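Local coordinates for protein 6-phosphogluconolactonase (Thermotoga maritima, PDB 1VL1) that catalyses the hydrolysis of 6-phosphogluconolactone to 6-phosphogluconate, the second step of the oxidative stage of the pentose phosphate pathway, at residues Y19-E22 with D27-V30; T56-Y61 with F93-E98. All blocks are in the same frame, centred on the assembly; numbering follows the deposited sequence.

Contact 1: Y19-E22 with D27-V30; sequences YLLE and DFVV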
loop_
_atom_site.group_PDB
_atom_site.type_symbol
_atom_site.label_atom_id
_atom_site.label_comp_id
_atom_site.label_asym_id
_atom_site.label_seq_id
_atom_site.Cartn_x
_atom_site.Cartn_y
_atom_site.Cartn_z
ATOM N N TYR A 19 -3.685 5.243 -16.469
ATOM C CA TYR A 19 -3.863 6.665 -16.715
ATOM C C TYR A 19 -2.497 7.281 -16.842
ATOM O O TYR A 19 -1.715 7.134 -15.904
ATOM C CB TYR A 19 -4.565 7.316 -15.530
ATOM C CG TYR A 19 -6.017 6.918 -15.381
ATOM C CD1 TYR A 19 -7.021 7.612 -16.015
ATOM C CD2 TYR A 19 -6.377 5.876 -14.560
ATOM C CE1 TYR A 19 -8.320 7.235 -15.878
ATOM C CE2 TYR A 19 -7.670 5.498 -14.425
ATOM C CZ TYR A 19 -8.636 6.178 -15.047
ATOM O OH TYR A 19 -9.942 5.795 -14.852
ATOM N N LEU A 20 -2.246 7.980 -17.939
ATOM C CA LEU A 20 -1.001 8.687 -18.189
ATOM C C LEU A 20 -1.305 10.166 -18.021
ATOM O O LEU A 20 -2.086 10.732 -18.788
ATOM C CB LEU A 20 -0.468 8.460 -19.584
ATOM C CG LEU A 20 -0.172 7.046 -20.053
ATOM C CD1 LEU A 20 0.359 7.106 -21.442
ATOM C CD2 LEU A 20 0.825 6.417 -19.135
ATOM N N LEU A 21 -0.664 10.771 -17.026
ATOM C CA LEU A 21 -0.933 12.129 -16.586
ATOM C C LEU A 21 0.308 13.011 -16.784
ATOM O O LEU A 21 1.425 12.610 -16.475
ATOM C CB LEU A 21 -1.285 12.120 -15.108
ATOM C CG LEU A 21 -2.457 11.205 -14.758
ATOM C CD1 LEU A 21 -2.378 10.594 -13.380
ATOM C CD2 LEU A 21 -3.722 12.017 -14.952
ATOM N N GLU A 22 0.057 14.215 -17.242
ATOM C CA GLU A 22 1.085 15.186 -17.621
ATOM C C GLU A 22 1.139 16.360 -16.642
ATOM O O GLU A 22 2.129 17.118 -16.613
ATOM C CB GLU A 22 0.728 15.772 -18.973
ATOM C CG GLU A 22 0.799 14.828 -20.169
ATOM C CD GLU A 22 2.222 14.598 -20.654
ATOM O OE1 GLU A 22 3.144 15.338 -20.220
ATOM O OE2 GLU A 22 2.423 13.672 -21.474
ATOM N N ASP A 27 -3.782 15.897 -7.581
ATOM C CA ASP A 27 -5.209 16.211 -7.571
ATOM C C ASP A 27 -6.047 15.158 -8.292
ATOM O O ASP A 27 -7.073 14.759 -7.800
ATOM C CB ASP A 27 -5.464 17.596 -8.140
ATOM C CG ASP A 27 -5.037 18.701 -7.170
ATOM O OD1 ASP A 27 -4.859 18.405 -5.961
ATOM O OD2 ASP A 27 -4.810 19.856 -7.527
ATOM N N PHE A 28 -5.562 14.671 -9.424
ATOM C CA PHE A 28 -6.301 13.675 -10.181
ATOM C C PHE A 28 -6.395 12.382 -9.404
ATOM O O PHE A 28 -7.474 11.784 -9.273
ATOM C CB PHE A 28 -5.621 13.449 -11.499
ATOM C CG PHE A 28 -6.350 12.510 -12.413
ATOM C CD1 PHE A 28 -7.337 12.962 -13.269
ATOM C CD2 PHE A 28 -6.056 11.160 -12.393
ATOM C CE1 PHE A 28 -7.986 12.089 -14.119
ATOM C CE2 PHE A 28 -6.726 10.270 -13.271
ATOM C CZ PHE A 28 -7.675 10.720 -14.079
ATOM N N VAL A 29 -5.268 11.920 -8.882
ATOM C CA VAL A 29 -5.276 10.706 -8.088
ATOM C C VAL A 29 -6.200 10.800 -6.856
ATOM O O VAL A 29 -6.970 9.892 -6.546
ATOM C CB VAL A 29 -3.853 10.332 -7.651
ATOM C CG1 VAL A 29 -3.817 9.151 -6.677
ATOM C CG2 VAL A 29 -2.966 10.112 -8.908
ATOM N N VAL A 30 -6.108 11.898 -6.143
ATOM C CA VAL A 30 -6.917 12.050 -4.945
ATOM C C VAL A 30 -8.411 11.993 -5.316
ATOM O O VAL A 30 -9.172 11.332 -4.645
ATOM C CB VAL A 30 -6.555 13.366 -4.222
ATOM C CG1 VAL A 30 -7.652 13.762 -3.197
ATOM C CG2 VAL A 30 -5.222 13.229 -3.595
#
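The polar bonds that fix Tyr19 and Leu21 in front of Phe28 are backbone hydrogen bonds to strand 225-231 and its end. Tyr19 makes them with Trp228 and Val230, and Leu21 with Val230 and Lys232. With the strand held in this way, both side chains leave it toward helix 25-43. There they meet Phe28, and the contact between them is wholly apolar. Leu21 CD2 lies over one face of the Phe28 ring, 3.7 Å from its centroid and 18° off the normal, a CH-pi contact. It is shifted toward the CG-CD2 side, where it comes within 3.6 Å of Phe28 CD2. The other methyl, Leu21 CD1, also reaches Phe28 CD2, at 3.8 Å. Tyr19 comes to the rim of the same ring. Its CD1 is 3.7 Å from Phe28 CZ, while Phe28 CE2 sits over a face of the tyrosine ring. The two ring planes are inclined at 59°, an oblique pairing. Phe28 can serve both partners because its CG is anti to the backbone N (chi1 -176°), which carries the ring out from the helix to the strand. With alanine in place of Phe28, Leu21 CD2 would probably lose the aromatic face beneath it, and a gap would open beside Tyr19 CD1. Phe229 of the adjoining strand adds a third aromatic ring, touching both Tyr19 and Phe28. This is a strand and the helix that follows it, the start of a beta-alpha-beta crossover to the parallel, non-adjacent strand 47-51 in a Rossmann-like alpha/beta fold.

Contact 2: T56-Y61 with F93-E98; sequences TPLPVY and FRNINE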
loop_
_atom_site.group_PDB
_atom_site.type_symbol
_atom_site.label_atom_id
_atom_site.label_comp_id
_atom_site.label_asym_id
_atom_site.label_seq_id
_atom_site.Cartn_x
_atom_site.Cartn_y
_atom_site.Cartn_z
ATOM N N THR A 56 5.880 8.701 -3.514
ATOM C CA THR A 56 4.716 9.042 -4.312
ATOM C C THR A 56 3.364 9.017 -3.588
ATOM O O THR A 56 2.596 9.945 -3.766
ATOM C CB THR A 56 4.666 8.249 -5.624
ATOM O OG1 THR A 56 5.896 8.459 -6.316
ATOM C CG2 THR A 56 3.640 8.813 -6.516
ATOM N N PRO A 57 3.032 7.974 -2.837
ATOM C CA PRO A 57 1.788 7.967 -2.073
ATOM C C PRO A 57 1.643 9.063 -1.003
ATOM O O PRO A 57 0.540 9.535 -0.757
ATOM C CB PRO A 57 1.783 6.558 -1.477
ATOM C CG PRO A 57 2.642 5.736 -2.403
ATOM C CD PRO A 57 3.714 6.662 -2.775
ATOM N N LEU A 58 2.728 9.430 -0.348
ATOM C CA LEU A 58 2.595 10.319 0.812
ATOM C C LEU A 58 1.905 11.648 0.494
ATOM O O LEU A 58 0.980 12.038 1.241
ATOM C CB LEU A 58 3.943 10.545 1.524
ATOM C CG LEU A 58 4.505 9.304 2.207
ATOM C CD1 LEU A 58 5.920 9.507 2.612
ATOM C CD2 LEU A 58 3.612 8.950 3.389
ATOM N N PRO A 59 2.279 12.354 -0.580
ATOM C CA PRO A 59 1.580 13.581 -0.929
ATOM C C PRO A 59 0.116 13.352 -1.239
ATOM O O PRO A 59 -0.703 14.228 -0.997
ATOM C CB PRO A 59 2.334 14.107 -2.181
ATOM C CG PRO A 59 3.592 13.440 -2.138
ATOM C CD PRO A 59 3.440 12.160 -1.454
ATOM N N VAL A 60 -0.207 12.208 -1.828
ATOM C CA VAL A 60 -1.607 11.853 -2.039
ATOM C C VAL A 60 -2.368 11.691 -0.732
ATOM O O VAL A 60 -3.438 12.245 -0.546
ATOM C CB VAL A 60 -1.736 10.630 -2.942
ATOM C CG1 VAL A 60 -3.142 10.119 -2.954
ATOM C CG2 VAL A 60 -1.212 10.981 -4.389
ATOM N N TYR A 61 -1.779 11.001 0.224
ATOM C CA TYR A 61 -2.414 10.835 1.555
ATOM C C TYR A 61 -2.620 12.165 2.237
ATOM O O TYR A 61 -3.637 12.378 2.954
ATOM C CB TYR A 61 -1.539 9.969 2.460
ATOM C CG TYR A 61 -1.242 8.576 1.932
ATOM C CD1 TYR A 61 -2.030 7.987 0.937
ATOM C CD2 TYR A 61 -0.172 7.852 2.422
ATOM C CE1 TYR A 61 -1.788 6.744 0.470
ATOM C CE2 TYR A 61 0.108 6.607 1.946
ATOM C CZ TYR A 61 -0.723 6.040 0.979
ATOM O OH TYR A 61 -0.453 4.805 0.508
ATOM N N PHE A 93 5.199 3.777 9.128
ATOM C CA PHE A 93 4.228 4.264 10.117
ATOM C C PHE A 93 4.411 5.756 10.412
ATOM O O PHE A 93 3.437 6.525 10.404
ATOM C CB PHE A 93 4.273 3.475 11.423
ATOM C CG PHE A 93 3.395 4.087 12.456
ATOM C CD1 PHE A 93 2.005 3.913 12.388
ATOM C CD2 PHE A 93 3.898 4.939 13.387
ATOM C CE1 PHE A 93 1.176 4.562 13.292
ATOM C CE2 PHE A 93 3.055 5.581 14.285
ATOM C CZ PHE A 93 1.688 5.361 14.217
ATOM N N ARG A 94 5.641 6.145 10.729
ATOM C CA ARG A 94 5.897 7.539 11.085
ATOM C C ARG A 94 5.444 8.453 9.950
ATOM O O ARG A 94 4.813 9.474 10.160
ATOM C CB ARG A 94 7.356 7.765 11.379
ATOM C CG ARG A 94 7.668 9.205 11.564
ATOM C CD ARG A 94 8.868 9.528 12.254
ATOM N NE ARG A 94 9.145 10.946 11.959
ATOM C CZ ARG A 94 10.296 11.528 12.128
ATOM N NH1 ARG A 94 11.316 10.838 12.610
ATOM N NH2 ARG A 94 10.429 12.818 11.807
ATOM N N ASN A 95 5.825 8.078 8.744
ATOM C CA ASN A 95 5.571 8.964 7.585
ATOM C C ASN A 95 4.109 9.052 7.243
ATOM O O ASN A 95 3.613 10.144 6.996
ATOM C CB ASN A 95 6.422 8.557 6.372
ATOM C CG ASN A 95 7.838 9.016 6.491
ATOM O OD1 ASN A 95 8.121 10.166 6.219
ATOM N ND2 ASN A 95 8.742 8.146 6.910
ATOM N N ILE A 96 3.402 7.922 7.263
ATOM C CA ILE A 96 1.955 7.943 7.038
ATOM C C ILE A 96 1.194 8.543 8.234
ATOM O O ILE A 96 0.197 9.246 8.046
ATOM C CB ILE A 96 1.404 6.550 6.720
ATOM C CG1 ILE A 96 2.122 6.000 5.465
ATOM C CG2 ILE A 96 -0.085 6.641 6.507
ATOM C CD1 ILE A 96 1.922 4.530 5.224
ATOM N N ASN A 97 1.702 8.351 9.442
ATOM C CA ASN A 97 1.129 9.053 10.611
ATOM C C ASN A 97 1.212 10.569 10.467
ATOM O O ASN A 97 0.233 11.274 10.726
ATOM C CB ASN A 97 1.801 8.623 11.912
ATOM C CG ASN A 97 1.080 9.147 13.155
ATOM O OD1 ASN A 97 -0.133 9.033 13.259
ATOM N ND2 ASN A 97 1.826 9.787 14.071
ATOM N N GLU A 98 2.341 11.055 9.963
ATOM C CA GLU A 98 2.558 12.496 9.792
ATOM C C GLU A 98 1.567 13.139 8.804
ATOM O O GLU A 98 1.100 14.247 9.031
ATOM C CB GLU A 98 4.009 12.750 9.379
ATOM C CG GLU A 98 4.920 12.898 10.595
ATOM C CD GLU A 98 6.410 12.893 10.313
ATOM O OE1 GLU A 98 6.833 12.808 9.129
ATOM O OE2 GLU A 98 7.131 12.937 11.331
#
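Leu58 and Ile96 bury the most surface here, with Tyr61 beside them. Leu58 stretches from helix 57-64 toward helix 92-101 and spreads its two methyls over it. CD2 lies 3.9 Å from Ile96 CG1 and 3.8 Å from the carbonyl Asn95 O. CD1 rests 3.9 Å from Asn95 CB. The leucine thus touches the aliphatic root of Asn95, whose amide ND2 is hydrogen-bonded to Asp89 O and Ser91 O. Ile96 uses the same CG1 for a second partner, Tyr61 CE2 at 4.1 Å. This carbon is beside the backbone N (chi1 -58°), a setting that brings it between leucine and tyrosine. Pro57 O, four residues back from Tyr61, lies above one face of its ring, toward the rim. The Tyr61 hydroxyl is hydrogen-bonded to Ala52 O. Val99 continues the apolar seam against Leu58 and Tyr61, while Tyr61 and Ile96 both reach Leu51 of strand 47-51. The axes of segments 57-61 and 93-98 approach to 9.8 Å, their directions 31° apart. Helices 57-64 and 92-101, which precede and follow strand 74-82, thus pack in a helix layer on the mixed, largely parallel sheet, as in a Rossmann-like alpha/beta fold.

Both contacts are apolar, but they differ in place and chemistry. Contact 1 is at the surface, its centre about 18 Å from the centre of the chain, and joins the edge strand 16-21 to helix 25-43 through aromatic rings and a leucine. Contact 2 is partly buried, with Tyr61 and Ile96 inside, and its centre is about 11 Å from the centre of the chain. It joins two helices mainly through branched aliphatic side chains, with one tyrosine whose hydroxyl is bonded to a backbone carbonyl. They share no element, yet helix 25-43 packs against helix 57-64. Val29 CG1 lies 3.9 Å from Val60 CG1, connecting residues 27-30 to residues 56-61.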